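Local structure of putative 6-pyruvoyl tetrahydrobiopterin synthase (Caenorhabditis elegans, 2G64) at residues 20-25 against 29-34; 48-53 against 73-78; 64-69 against 115-120; 91-96 against 105-110; 126-129 against 133-136. The protein probably catalyses the zinc-dependent conversion of 7,8-dihydroneopterin triphosphate into 6-pyruvoyl tetrahydropterin, with release of triphosphate, in tetrahydrobiopterin biosynthesis. The protein carries 1 engineered substitution. All blocks are in the same frame, centred on the assembly; numbering follows the deposited sequence. Where two conformers were deposited one is given.

Contact 1: 20-25 against 29-34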
# COMPACT_ATOMS: atom_id res chain seq x y z
N ARG A 20 25.55 -0.65 -8.96
CA ARG A 20 25.66 -0.33 -10.38
C ARG A 20 25.71 -1.67 -11.12
O ARG A 20 26.45 -2.58 -10.71
CB ARG A 20 26.95 0.46 -10.62
CG ARG A 20 27.24 0.64 -12.12
CD ARG A 20 28.67 1.14 -12.33
NE ARG A 20 28.84 1.54 -13.72
CZ ARG A 20 29.98 1.47 -14.40
NH1 ARG A 20 31.07 0.96 -13.84
NH2 ARG A 20 30.01 1.90 -15.66
N LEU A 21 24.92 -1.81 -12.17
CA LEU A 21 24.93 -3.04 -12.96
C LEU A 21 26.06 -2.93 -13.98
O LEU A 21 26.04 -2.07 -14.86
CB LEU A 21 23.58 -3.26 -13.64
CG LEU A 21 22.43 -3.49 -12.64
CD1 LEU A 21 21.17 -3.80 -13.44
CD2 LEU A 21 22.81 -4.68 -11.71
N HIS A 22 27.09 -3.77 -13.80
CA HIS A 22 28.27 -3.73 -14.66
C HIS A 22 28.89 -5.12 -14.60
O HIS A 22 29.28 -5.58 -13.52
CB HIS A 22 29.27 -2.66 -14.18
CG HIS A 22 30.36 -2.36 -15.17
ND1 HIS A 22 31.60 -2.97 -15.13
CD2 HIS A 22 30.39 -1.53 -16.24
CE1 HIS A 22 32.34 -2.52 -16.13
NE2 HIS A 22 31.63 -1.64 -16.81
N SER A 23 28.96 -5.80 -15.74
CA SER A 23 29.58 -7.13 -15.80
C SER A 23 31.06 -7.04 -16.19
O SER A 23 31.40 -6.40 -17.18
CB SER A 23 28.87 -8.04 -16.81
OG SER A 23 29.62 -9.25 -16.97
N GLU A 24 31.92 -7.71 -15.44
CA GLU A 24 33.32 -7.82 -15.86
C GLU A 24 33.53 -8.65 -17.14
O GLU A 24 34.61 -8.62 -17.73
CB GLU A 24 34.18 -8.34 -14.70
CG GLU A 24 34.31 -7.33 -13.57
CD GLU A 24 34.84 -6.00 -14.06
OE1 GLU A 24 35.77 -6.01 -14.88
OE2 GLU A 24 34.32 -4.95 -13.62
N LYS A 25 32.50 -9.38 -17.58
CA LYS A 25 32.59 -10.19 -18.81
C LYS A 25 32.08 -9.43 -20.06
O LYS A 25 31.99 -10.01 -21.16
CB LYS A 25 31.83 -11.51 -18.66
CG LYS A 25 32.19 -12.31 -17.40
CD LYS A 25 33.10 -13.48 -17.71
CE LYS A 25 33.53 -14.21 -16.43
NZ LYS A 25 32.75 -15.45 -16.17
N ALA A 29 31.06 -0.61 -23.75
CA ALA A 29 29.93 -0.41 -24.66
C ALA A 29 28.83 -1.44 -24.46
O ALA A 29 27.65 -1.10 -24.43
CB ALA A 29 30.40 -0.41 -26.12
N GLU A 30 29.21 -2.71 -24.32
CA GLU A 30 28.25 -3.79 -24.08
C GLU A 30 27.49 -3.59 -22.76
O GLU A 30 26.27 -3.79 -22.68
CB GLU A 30 28.98 -5.13 -24.09
CG GLU A 30 29.33 -5.60 -25.50
CD GLU A 30 30.35 -6.73 -25.54
OE1 GLU A 30 30.99 -7.05 -24.50
OE2 GLU A 30 30.52 -7.30 -26.63
N ASN A 31 28.22 -3.17 -21.74
CA ASN A 31 27.60 -2.88 -20.43
C ASN A 31 26.60 -1.74 -20.51
O ASN A 31 25.52 -1.81 -19.95
CB ASN A 31 28.67 -2.51 -19.41
CG ASN A 31 29.18 -3.71 -18.67
OD1 ASN A 31 28.40 -4.43 -18.05
ND2 ASN A 31 30.50 -3.95 -18.74
N LYS A 32 26.97 -0.69 -21.22
CA LYS A 32 26.04 0.40 -21.46
C LYS A 32 24.80 -0.09 -22.21
O LYS A 32 23.66 0.27 -21.86
CB LYS A 32 26.75 1.54 -22.21
CG LYS A 32 25.89 2.79 -22.50
CD LYS A 32 25.06 3.26 -21.31
CE LYS A 32 24.15 4.43 -21.71
NZ LYS A 32 22.88 4.51 -20.91
N GLU A 33 25.01 -0.91 -23.23
CA GLU A 33 23.91 -1.41 -24.04
C GLU A 33 23.01 -2.39 -23.28
O GLU A 33 21.78 -2.32 -23.39
CB GLU A 33 24.45 -2.03 -25.31
CG GLU A 33 24.95 -0.97 -26.27
CD GLU A 33 26.15 -1.41 -27.08
OE1 GLU A 33 26.62 -2.56 -26.95
OE2 GLU A 33 26.63 -0.57 -27.86
N THR A 34 23.61 -3.27 -22.49
CA THR A 34 22.86 -4.29 -21.74
C THR A 34 22.10 -3.65 -20.59
O THR A 34 20.93 -3.97 -20.35
CB THR A 34 23.82 -5.38 -21.23
OG1 THR A 34 24.45 -6.00 -22.36
CG2 THR A 34 23.08 -6.46 -20.40

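Contact 2: 48-53 against 73-78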
# COMPACT_ATOMS: atom_id res chain seq x y z
N TYR A 48 15.19 -2.05 -0.99
CA TYR A 48 14.82 -3.38 -1.43
C TYR A 48 13.87 -3.95 -0.37
O TYR A 48 14.19 -3.90 0.82
CB TYR A 48 16.07 -4.26 -1.50
CG TYR A 48 17.01 -3.98 -2.64
CD1 TYR A 48 16.86 -4.62 -3.87
CD2 TYR A 48 18.10 -3.11 -2.48
CE1 TYR A 48 17.75 -4.39 -4.93
CE2 TYR A 48 19.00 -2.89 -3.52
CZ TYR A 48 18.82 -3.52 -4.74
OH TYR A 48 19.71 -3.29 -5.75
N VAL A 49 12.72 -4.47 -0.78
CA VAL A 49 11.89 -5.22 0.16
C VAL A 49 12.32 -6.70 0.10
O VAL A 49 12.43 -7.28 -0.99
CB VAL A 49 10.39 -5.10 -0.19
CG1 VAL A 49 9.56 -5.92 0.79
CG2 VAL A 49 9.94 -3.62 -0.12
N TRP A 50 12.57 -7.30 1.25
CA TRP A 50 12.96 -8.70 1.31
C TRP A 50 11.85 -9.51 1.99
O TRP A 50 11.52 -9.23 3.14
CB TRP A 50 14.23 -8.84 2.15
CG TRP A 50 14.83 -10.22 2.16
CD1 TRP A 50 14.75 -11.15 1.16
CD2 TRP A 50 15.64 -10.79 3.20
NE1 TRP A 50 15.47 -12.30 1.53
CE2 TRP A 50 16.03 -12.09 2.76
CE3 TRP A 50 16.09 -10.33 4.44
CZ2 TRP A 50 16.84 -12.94 3.55
CZ3 TRP A 50 16.89 -11.20 5.24
CH2 TRP A 50 17.26 -12.48 4.77
N LYS A 51 11.27 -10.49 1.32
CA LYS A 51 10.30 -11.33 2.04
C LYS A 51 10.85 -12.75 2.13
O LYS A 51 11.31 -13.29 1.14
CB LYS A 51 8.94 -11.36 1.34
CG LYS A 51 8.42 -9.98 0.91
CD LYS A 51 7.02 -10.11 0.36
CE LYS A 51 6.45 -8.74 -0.02
NZ LYS A 51 5.09 -8.89 -0.65
N VAL A 52 10.77 -13.33 3.31
CA VAL A 52 11.32 -14.66 3.58
C VAL A 52 10.15 -15.56 3.91
O VAL A 52 9.46 -15.34 4.91
CB VAL A 52 12.30 -14.62 4.77
CG1 VAL A 52 12.66 -16.05 5.24
CG2 VAL A 52 13.53 -13.83 4.37
N LYS A 53 9.94 -16.57 3.06
CA LYS A 53 8.78 -17.45 3.20
C LYS A 53 9.23 -18.86 3.58
O LYS A 53 10.10 -19.45 2.94
CB LYS A 53 7.97 -17.47 1.90
CG LYS A 53 6.62 -18.21 1.96
CD LYS A 53 5.88 -17.99 0.64
CE LYS A 53 4.51 -18.63 0.65
NZ LYS A 53 3.63 -18.10 -0.44
N LYS A 73 16.31 -12.83 14.17
CA LYS A 73 17.75 -12.79 14.41
C LYS A 73 18.57 -13.25 13.20
O LYS A 73 19.58 -12.62 12.85
CB LYS A 73 18.11 -13.63 15.65
CG LYS A 73 17.87 -12.92 16.98
CD LYS A 73 18.35 -13.76 18.16
CE LYS A 73 19.62 -14.53 17.82
NZ LYS A 73 20.23 -15.16 19.02
N GLU A 74 18.12 -14.34 12.57
CA GLU A 74 18.80 -14.90 11.42
C GLU A 74 18.69 -13.94 10.24
O GLU A 74 19.67 -13.70 9.55
CB GLU A 74 18.20 -16.27 11.06
CG GLU A 74 18.59 -17.34 12.08
CD GLU A 74 17.58 -18.48 12.20
OE1 GLU A 74 16.57 -18.52 11.46
OE2 GLU A 74 17.80 -19.34 13.06
N MET A 75 17.49 -13.39 10.02
CA MET A 75 17.32 -12.40 8.95
C MET A 75 18.18 -11.14 9.19
O MET A 75 18.73 -10.58 8.25
CB MET A 75 15.85 -12.02 8.78
CG MET A 75 15.04 -13.13 8.10
SD MET A 75 13.28 -12.74 7.96
CE MET A 75 13.29 -11.29 6.88
N SER A 76 18.28 -10.71 10.45
CA SER A 76 19.13 -9.57 10.81
C SER A 76 20.58 -9.79 10.39
O SER A 76 21.24 -8.88 9.88
CB SER A 76 19.07 -9.28 12.32
OG SER A 76 19.57 -7.98 12.61
N LEU A 77 21.08 -11.00 10.61
CA LEU A 77 22.45 -11.36 10.25
C LEU A 77 22.69 -11.18 8.75
O LEU A 77 23.73 -10.64 8.33
CB LEU A 77 22.74 -12.79 10.65
CG LEU A 77 23.01 -13.04 12.12
CD1 LEU A 77 23.24 -14.52 12.33
CD2 LEU A 77 24.23 -12.22 12.60
N VAL A 78 21.72 -11.58 7.95
CA VAL A 78 21.81 -11.41 6.51
C VAL A 78 21.71 -9.91 6.14
O VAL A 78 22.48 -9.41 5.32
CB VAL A 78 20.72 -12.22 5.76
CG1 VAL A 78 20.88 -12.11 4.26
CG2 VAL A 78 20.74 -13.71 6.20

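Contact 3: 64-69 against 115-120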
# COMPACT_ATOMS: atom_id res chain seq x y z
N MET A 64 3.32 -22.89 15.81
CA MET A 64 4.14 -22.16 14.85
C MET A 64 4.83 -23.07 13.84
O MET A 64 5.25 -24.18 14.17
CB MET A 64 5.18 -21.32 15.58
CG MET A 64 4.58 -20.23 16.42
SD MET A 64 5.84 -19.30 17.32
CE MET A 64 7.03 -20.58 17.74
N VAL A 65 4.96 -22.57 12.62
CA VAL A 65 5.83 -23.20 11.60
C VAL A 65 7.32 -23.03 11.95
O VAL A 65 8.18 -23.90 11.68
CB VAL A 65 5.54 -22.58 10.20
CG1 VAL A 65 6.63 -22.95 9.22
CG2 VAL A 65 4.17 -23.02 9.67
N TYR A 66 7.63 -21.91 12.59
CA TYR A 66 9.00 -21.56 12.94
C TYR A 66 8.92 -20.47 14.01
O TYR A 66 7.97 -19.69 14.06
CB TYR A 66 9.74 -21.01 11.70
CG TYR A 66 11.27 -20.99 11.71
CD1 TYR A 66 12.01 -22.11 11.35
CD2 TYR A 66 11.97 -19.82 12.02
CE1 TYR A 66 13.42 -22.09 11.31
CE2 TYR A 66 13.39 -19.78 11.98
CZ TYR A 66 14.10 -20.91 11.63
OH TYR A 66 15.48 -20.88 11.58
N ASP A 67 9.95 -20.40 14.84
CA ASP A 67 10.02 -19.37 15.87
C ASP A 67 10.36 -18.00 15.25
O ASP A 67 11.46 -17.81 14.73
CB ASP A 67 11.08 -19.78 16.89
CG ASP A 67 11.30 -18.73 17.96
OD1 ASP A 67 10.32 -18.27 18.56
OD2 ASP A 67 12.47 -18.37 18.20
N LEU A 68 9.41 -17.06 15.29
CA LEU A 68 9.62 -15.76 14.64
C LEU A 68 10.79 -14.99 15.26
O LEU A 68 11.52 -14.29 14.56
CB LEU A 68 8.34 -14.90 14.63
CG LEU A 68 8.49 -13.47 14.08
CD1 LEU A 68 8.92 -13.45 12.62
CD2 LEU A 68 7.25 -12.62 14.26
N ALA A 69 10.97 -15.14 16.58
CA ALA A 69 12.08 -14.48 17.25
C ALA A 69 13.42 -14.94 16.68
O ALA A 69 14.32 -14.12 16.44
CB ALA A 69 12.03 -14.74 18.75
N VAL A 115 22.72 -19.38 7.66
CA VAL A 115 22.71 -18.96 9.06
C VAL A 115 21.52 -19.52 9.84
O VAL A 115 21.42 -19.34 11.05
CB VAL A 115 22.82 -17.42 9.27
CG1 VAL A 115 24.13 -16.88 8.68
CG2 VAL A 115 21.60 -16.67 8.72
N MET A 116 20.62 -20.21 9.15
CA MET A 116 19.38 -20.64 9.79
C MET A 116 19.54 -21.80 10.75
O MET A 116 20.21 -22.78 10.43
CB MET A 116 18.32 -21.00 8.75
CG MET A 116 17.57 -19.81 8.22
SD MET A 116 16.40 -20.33 6.96
CE MET A 116 15.00 -20.80 8.01
N SER A 117 18.89 -21.69 11.90
CA SER A 117 18.79 -22.81 12.86
C SER A 117 18.09 -24.05 12.27
O SER A 117 18.51 -25.18 12.52
CB SER A 117 18.16 -22.37 14.20
OG SER A 117 16.87 -21.76 14.06
N ASN A 118 17.06 -23.83 11.46
CA ASN A 118 16.39 -24.92 10.74
C ASN A 118 16.16 -24.58 9.26
O ASN A 118 15.06 -24.14 8.88
CB ASN A 118 15.07 -25.30 11.44
CG ASN A 118 14.27 -26.37 10.69
OD1 ASN A 118 14.84 -27.21 9.99
ND2 ASN A 118 12.95 -26.34 10.84
N PRO A 119 17.19 -24.77 8.43
CA PRO A 119 17.12 -24.29 7.05
C PRO A 119 16.20 -25.12 6.16
O PRO A 119 15.83 -24.68 5.07
CB PRO A 119 18.58 -24.38 6.57
CG PRO A 119 19.21 -25.40 7.47
CD PRO A 119 18.48 -25.40 8.76
N SER A 120 15.81 -26.31 6.63
CA SER A 120 14.93 -27.18 5.84
C SER A 120 13.56 -26.54 5.52
O SER A 120 12.98 -26.83 4.47
CB SER A 120 14.75 -28.54 6.53
OG SER A 120 13.92 -28.41 7.68
O HOH W 1 10.62 -25.07 12.60

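Contact 4: 91-96 against 105-110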
# COMPACT_ATOMS: atom_id res chain seq x y z
N VAL A 91 30.17 -5.80 -0.63
CA VAL A 91 29.75 -7.17 -0.45
C VAL A 91 30.55 -8.08 -1.39
O VAL A 91 30.47 -7.96 -2.62
CB VAL A 91 28.21 -7.35 -0.66
CG1 VAL A 91 27.76 -8.78 -0.30
CG2 VAL A 91 27.44 -6.33 0.19
N GLU A 92 31.34 -8.97 -0.79
CA GLU A 92 32.31 -9.71 -1.56
C GLU A 92 31.65 -10.46 -2.71
O GLU A 92 32.17 -10.48 -3.84
CB GLU A 92 33.10 -10.67 -0.67
CG GLU A 92 34.29 -11.26 -1.36
CD GLU A 92 35.41 -10.24 -1.63
OE1 GLU A 92 35.41 -9.14 -1.03
OE2 GLU A 92 36.30 -10.56 -2.45
N PHE A 93 30.48 -11.03 -2.42
CA PHE A 93 29.76 -11.83 -3.40
C PHE A 93 29.56 -11.11 -4.75
O PHE A 93 29.66 -11.71 -5.84
CB PHE A 93 28.39 -12.24 -2.84
CG PHE A 93 27.55 -13.02 -3.82
CD1 PHE A 93 27.75 -14.38 -4.01
CD2 PHE A 93 26.57 -12.37 -4.56
CE1 PHE A 93 26.96 -15.09 -4.93
CE2 PHE A 93 25.79 -13.05 -5.48
CZ PHE A 93 25.98 -14.43 -5.67
N PHE A 94 29.25 -9.82 -4.67
CA PHE A 94 28.91 -9.06 -5.88
C PHE A 94 30.11 -8.56 -6.67
O PHE A 94 29.98 -8.01 -7.77
CB PHE A 94 27.92 -7.93 -5.54
CG PHE A 94 26.59 -8.45 -5.08
CD1 PHE A 94 25.70 -9.06 -5.99
CD2 PHE A 94 26.24 -8.38 -3.73
CE1 PHE A 94 24.47 -9.59 -5.55
CE2 PHE A 94 25.02 -8.91 -3.30
CZ PHE A 94 24.13 -9.50 -4.21
N LYS A 95 31.31 -8.77 -6.14
CA LYS A 95 32.51 -8.52 -6.96
C LYS A 95 32.58 -9.43 -8.20
O LYS A 95 33.21 -9.08 -9.21
CB LYS A 95 33.78 -8.69 -6.11
CG LYS A 95 33.91 -7.62 -5.02
CD LYS A 95 35.28 -7.66 -4.36
CE LYS A 95 35.50 -6.44 -3.46
NZ LYS A 95 34.49 -6.33 -2.37
N THR A 96 31.95 -10.60 -8.13
CA THR A 96 32.09 -11.60 -9.19
C THR A 96 30.76 -12.11 -9.75
O THR A 96 30.74 -12.95 -10.66
CB THR A 96 32.95 -12.81 -8.69
OG1 THR A 96 32.41 -13.30 -7.46
CG2 THR A 96 34.41 -12.35 -8.46
N ALA A 105 18.34 -11.87 -5.09
CA ALA A 105 17.41 -12.83 -4.49
C ALA A 105 18.14 -14.13 -4.16
O ALA A 105 17.95 -14.73 -3.09
CB ALA A 105 16.26 -13.08 -5.44
N ILE A 106 19.00 -14.56 -5.07
CA ILE A 106 19.77 -15.78 -4.88
C ILE A 106 20.74 -15.62 -3.70
O ILE A 106 20.81 -16.47 -2.81
CB ILE A 106 20.53 -16.22 -6.19
CG1 ILE A 106 19.53 -16.62 -7.29
CG2 ILE A 106 21.47 -17.41 -5.90
CD1 ILE A 106 20.17 -16.74 -8.68
N TYR A 107 21.47 -14.51 -3.70
CA TYR A 107 22.38 -14.18 -2.61
C TYR A 107 21.69 -14.24 -1.25
O TYR A 107 22.18 -14.89 -0.33
CB TYR A 107 23.05 -12.80 -2.83
CG TYR A 107 23.77 -12.34 -1.60
CD1 TYR A 107 25.03 -12.85 -1.27
CD2 TYR A 107 23.17 -11.43 -0.72
CE1 TYR A 107 25.68 -12.43 -0.11
CE2 TYR A 107 23.81 -11.01 0.41
CZ TYR A 107 25.06 -11.53 0.73
OH TYR A 107 25.68 -11.10 1.88
N MET A 108 20.54 -13.58 -1.11
CA MET A 108 19.87 -13.49 0.18
C MET A 108 19.34 -14.86 0.62
O MET A 108 19.44 -15.22 1.79
CB MET A 108 18.74 -12.47 0.14
CG MET A 108 19.22 -11.05 -0.22
SD MET A 108 20.19 -10.24 1.07
CE MET A 108 18.91 -9.83 2.28
N PHE A 109 18.76 -15.58 -0.32
CA PHE A 109 18.31 -16.96 -0.07
C PHE A 109 19.48 -17.81 0.46
O PHE A 109 19.37 -18.47 1.50
CB PHE A 109 17.78 -17.55 -1.37
CG PHE A 109 17.15 -18.91 -1.23
CD1 PHE A 109 15.78 -19.04 -1.09
CD2 PHE A 109 17.94 -20.07 -1.27
CE1 PHE A 109 15.18 -20.32 -0.98
CE2 PHE A 109 17.35 -21.34 -1.17
CZ PHE A 109 15.97 -21.45 -1.03
N GLU A 110 20.59 -17.80 -0.25
CA GLU A 110 21.71 -18.66 0.13
C GLU A 110 22.37 -18.23 1.44
O GLU A 110 22.73 -19.08 2.27
CB GLU A 110 22.73 -18.78 -1.01
CG GLU A 110 22.21 -19.56 -2.23
CD GLU A 110 21.84 -21.02 -1.90
OE1 GLU A 110 22.39 -21.58 -0.93
OE2 GLU A 110 20.99 -21.61 -2.61

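Contact 5: 126-129 against 133-136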
# COMPACT_ATOMS: atom_id res chain seq x y z
N THR A 126 11.71 -13.42 -1.73
CA THR A 126 11.26 -12.40 -2.66
C THR A 126 12.13 -11.15 -2.46
O THR A 126 12.40 -10.76 -1.33
CB THR A 126 9.78 -12.03 -2.38
OG1 THR A 126 8.98 -13.20 -2.53
CG2 THR A 126 9.28 -10.95 -3.37
N ILE A 127 12.54 -10.53 -3.57
CA ILE A 127 13.15 -9.20 -3.51
C ILE A 127 12.29 -8.28 -4.37
O ILE A 127 12.05 -8.57 -5.53
CB ILE A 127 14.60 -9.23 -4.08
CG1 ILE A 127 15.55 -9.94 -3.08
CG2 ILE A 127 15.08 -7.80 -4.40
CD1 ILE A 127 15.72 -9.20 -1.73
N GLU A 128 11.83 -7.18 -3.79
CA GLU A 128 11.19 -6.13 -4.60
C GLU A 128 12.20 -5.00 -4.73
O GLU A 128 12.50 -4.30 -3.77
CB GLU A 128 9.88 -5.65 -3.97
CG GLU A 128 8.91 -6.78 -3.58
CD GLU A 128 7.54 -6.31 -3.13
OE1 GLU A 128 7.38 -5.12 -2.79
OE2 GLU A 128 6.61 -7.16 -3.11
N GLU A 129 12.74 -4.86 -5.93
CA GLU A 129 13.71 -3.82 -6.22
C GLU A 129 13.05 -2.44 -6.18
O GLU A 129 13.63 -1.48 -5.68
CB GLU A 129 14.26 -4.13 -7.60
CG GLU A 129 15.09 -3.10 -8.24
CD GLU A 129 15.28 -3.47 -9.69
OE1 GLU A 129 14.60 -2.88 -10.55
OE2 GLU A 129 16.05 -4.42 -9.96
N ASN A 133 8.81 -3.97 -9.61
CA ASN A 133 9.75 -4.96 -10.15
C ASN A 133 10.06 -5.97 -9.04
O ASN A 133 10.75 -5.64 -8.07
CB ASN A 133 11.08 -4.30 -10.57
CG ASN A 133 10.92 -3.33 -11.73
OD1 ASN A 133 10.19 -3.59 -12.67
ND2 ASN A 133 11.64 -2.22 -11.68
N ILE A 134 9.52 -7.18 -9.17
CA ILE A 134 9.51 -8.17 -8.09
C ILE A 134 10.18 -9.47 -8.55
O ILE A 134 9.84 -9.99 -9.62
CB ILE A 134 8.05 -8.48 -7.67
CG1 ILE A 134 7.36 -7.20 -7.17
CG2 ILE A 134 8.01 -9.56 -6.59
CD1 ILE A 134 6.49 -6.50 -8.21
N PHE A 135 11.08 -10.01 -7.73
CA PHE A 135 11.82 -11.25 -8.06
C PHE A 135 11.70 -12.31 -6.98
O PHE A 135 11.71 -11.98 -5.78
CB PHE A 135 13.29 -10.91 -8.28
CG PHE A 135 13.48 -9.82 -9.30
CD1 PHE A 135 13.78 -10.13 -10.61
CD2 PHE A 135 13.27 -8.48 -8.94
CE1 PHE A 135 13.91 -9.13 -11.58
CE2 PHE A 135 13.39 -7.47 -9.92
CZ PHE A 135 13.71 -7.80 -11.23
N THR A 136 11.62 -13.58 -7.38
CA THR A 136 11.55 -14.64 -6.38
C THR A 136 12.46 -15.78 -6.75
O THR A 136 12.79 -16.00 -7.93
CB THR A 136 10.12 -15.17 -6.14
OG1 THR A 136 9.76 -16.11 -7.16
CG2 THR A 136 9.09 -14.00 -6.05

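Contact 1: 20-25 against 29-34
In the loop that follows strand 6-19 and the zinc ligand H19, which includes an ST turn at S23, H22 and S23 meet N31 of helix 28-35. The join rests on the carboxamide of N31, which reaches out from the helix and takes both backbone polar groups of S23. The amide nitrogen of S23 gives a hydrogen bond to N31 OD1 (2.7 Å), and N31 ND2 returns one to S23 O (3.0 Å). This second bond is nearly straight, 171° at the hydrogen, and S23 O lies in the plane of the amide. Gripped at both ends, the carboxamide has little freedom to turn over. ND2 has a further, weak bond to S27 O.

The imidazole of H22 stacks on the same carboxamide, the two planes only 20° apart, with N31 ND2 lying 3.2 Å above the ring and toward its rim. A chi1 of -168° brings the H22 ring beside N31. R20 sets NH1 of its guanidinium 3.5 Å above the opposite face, and E24 OE2 lies in plane at the ring edge. The imidazole is thus held between a cationic group and an amide.

N39 ties the loop to the active-site region: it receives R20 NE at its backbone O, and its ND2 bonds to L21 O. The side chain of H22 is about 9 Å from that of C38, the predicted proton acceptor. S23 OG accepts from the backbone N of K25 at 2.9 Å, the bond that defines the ST turn.

Contact 2: 48-53 against 73-78
W50 and V52 of strand 48-53 meet M75 and V78 of helix 73-78, where the helix packs on one side of the sheet. The segment axes approach to 11.2 Å and run 141° apart. The tight part is built round the indole. Its CH2 presses on V78 CB at 3.6 Å, while CZ3 rests against M75 CB at 3.8 Å and has the carbonyl oxygen of M75 beside it, near the ring plane. Turned away from its own backbone N (chi1 -173°), the W50 indole extends its six-membered ring as far as the helix backbone.

M75 bends at chi3 (63°), which turns its methyl back to the strand, where CE touches V52 CG2 at 3.6 Å. Its sulfur sits above the indole face, a rather distant Met-aromatic contact with SD 5.2 Å from the centroid of the six-membered ring of W50. V52 CG2 lies over one face of the same ring.

Away from this core the two elements part. K51 points from the strand to the other side of the sheet, and S76 and L77 of the helix turn outward, L77 to solvent. M108 and L112 of helix 101-115 also pack against the buried residues. Replacing W50 with an alanine would probably open a gap under the helix and leave M75 and V78 without much of the surface they rest on. Apart from the M75 carbonyl at the ring edge, the chemistry is apolar, relying on close fit and dispersion with a polarisable sulfur and indole at the centre.

Contact 3: 64-69 against 115-120
Y66, in the turn before helix 68-80, extends across to M116, S117 and N118 in the loop that follows helix 101-115. Beyond its CB the ring leaves with CG anti to the backbone N (chi1 -161°), aimed at the loop. Along one flank CE1 meets N118, with both the CB and the carbonyl O of that residue at 3.6 Å. The N118 side chain slides past the ring in the opposite direction, its amide plane 22° from that of the phenol. Further out, CZ touches the methyl of M116, CE lying 3.7 Å away.

At the tip, OH accepts a weak hydrogen bond from the backbone N of N118 (3.3 Å). Its stronger partner is E74 OE1 on helix 68-80, whose other carboxylate oxygen, OE2, is bonded to S117 OG. A water links the two chain segments beside the ring: it donates to V65 O at 2.9 Å and accepts from N118 ND2 at 3.2 Å, while N118 OD1 takes a bond from S120 OG (2.8 Å). V65 N is bonded to E102 OE2 of a neighbouring subunit, and D67 caps the helix start.

The buried carboxylate of E74 therefore has a hydroxyl at each oxygen, an arrangement likely to favour its ionised form. The phenol in turn combines an apolar ring wedged against M116 and N118 with a polar end that joins loop to helix.

Contact 4: 91-96 against 105-110
Two consecutive phenylalanines, F93 and F94, converge on the single ring of Y107, and neither pairing is a stack or an edge-to-face contact. The F93 and Y107 planes lie 38° apart, those of F94 and Y107 56°, with centroids separated by 5.2 Å in both pairs. Y107 CD1 lies over a face of F93, 3.6 Å from its CG, as the two side chains slide past each other in opposite directions.

F94 crosses Y107 at about a right angle, its CZ against Y107 CB at 3.7 Å and its CE2 above a face of the tyrosine ring. The phenylalanines also meet each other, F93 CD2 sitting 3.5 Å above the centre of the F94 ring. Toward the tip, V91 CG1 touches the OH of Y107 (3.8 Å), and that hydroxyl is hydrogen-bonded to T81 OG1. The first torsion of Y107, 169°, swings its ring clear of the helix and into this group.

An alanine at Y107 is likely to leave a gap between helix 101-115 and both phenylalanines, and T81 OG1 without its phenolic mate. The whole is an aromatic cluster fixing the turn at 91-96 to helix 101-115, with F94 about 7 Å, side chain to side chain, from the zinc ligand H19.

Contact 5: 126-129 against 133-136
I127 and F135 form an antiparallel hydrogen-bonded pair, each backbone N giving to the other's O at 2.8 Å. T126 with T136 and E128 with I134 are the flanking non-hydrogen-bonded pairs; on its other edge strand 122-128 bonds to strand 44-57, T126 to K51 and E128 to V49. At the corner, E129 N donates to N133 O (3.0 Å), nearly along the C=O axis though bent at the hydrogen (136°). E129 O accepts from N47 ND2 of another subunit.

Side chains are satisfied largely from outside. N133 ND2 makes a weak bond to E129 OE1 (3.2 Å), the amide and carboxylate planes 72° apart, while N133 OD1 receives R11 NH1 of a further subunit. The extended chain of E129 carries OE2 to S101 OG. E128 OE2 and K51 NZ form a long, weak ion pair.

T136 OG1 pairs with T8 OG1 of that further subunit, whose strand continues the antiparallel ladder along 133-136. E129, by similarity part of the charge relay system, has its side chain about 5 Å from the zinc. A hairpin whose outer strand runs into the next subunit is consistent with the trimeric beta barrel of the tunnelling fold.

How the contacts relate
Contacts 2 and 5 share the sheet, where V49 O and E128 N are 2.9 Å apart. Contact 3 joins contact 2 through E74, whose OE1 lies 2.6 Å from Y66 OH. M108 of helix 101-115 brings contact 4 against contact 2, its CE 3.5 Å from W50 CD2, and A105 CA of that helix packs on I127 CG1 of contact 5 at 3.7 Å. Contact 1 touches none of these, its nearest atoms about 5 Å from contact 4 and 6 Å from contact 5. Contact 5 reaches the zinc site of H19, H44 and H46; contacts 1 and 4 lie around it, whereas contact 3, centred about 38 Å from the centre of contact 1, is remote.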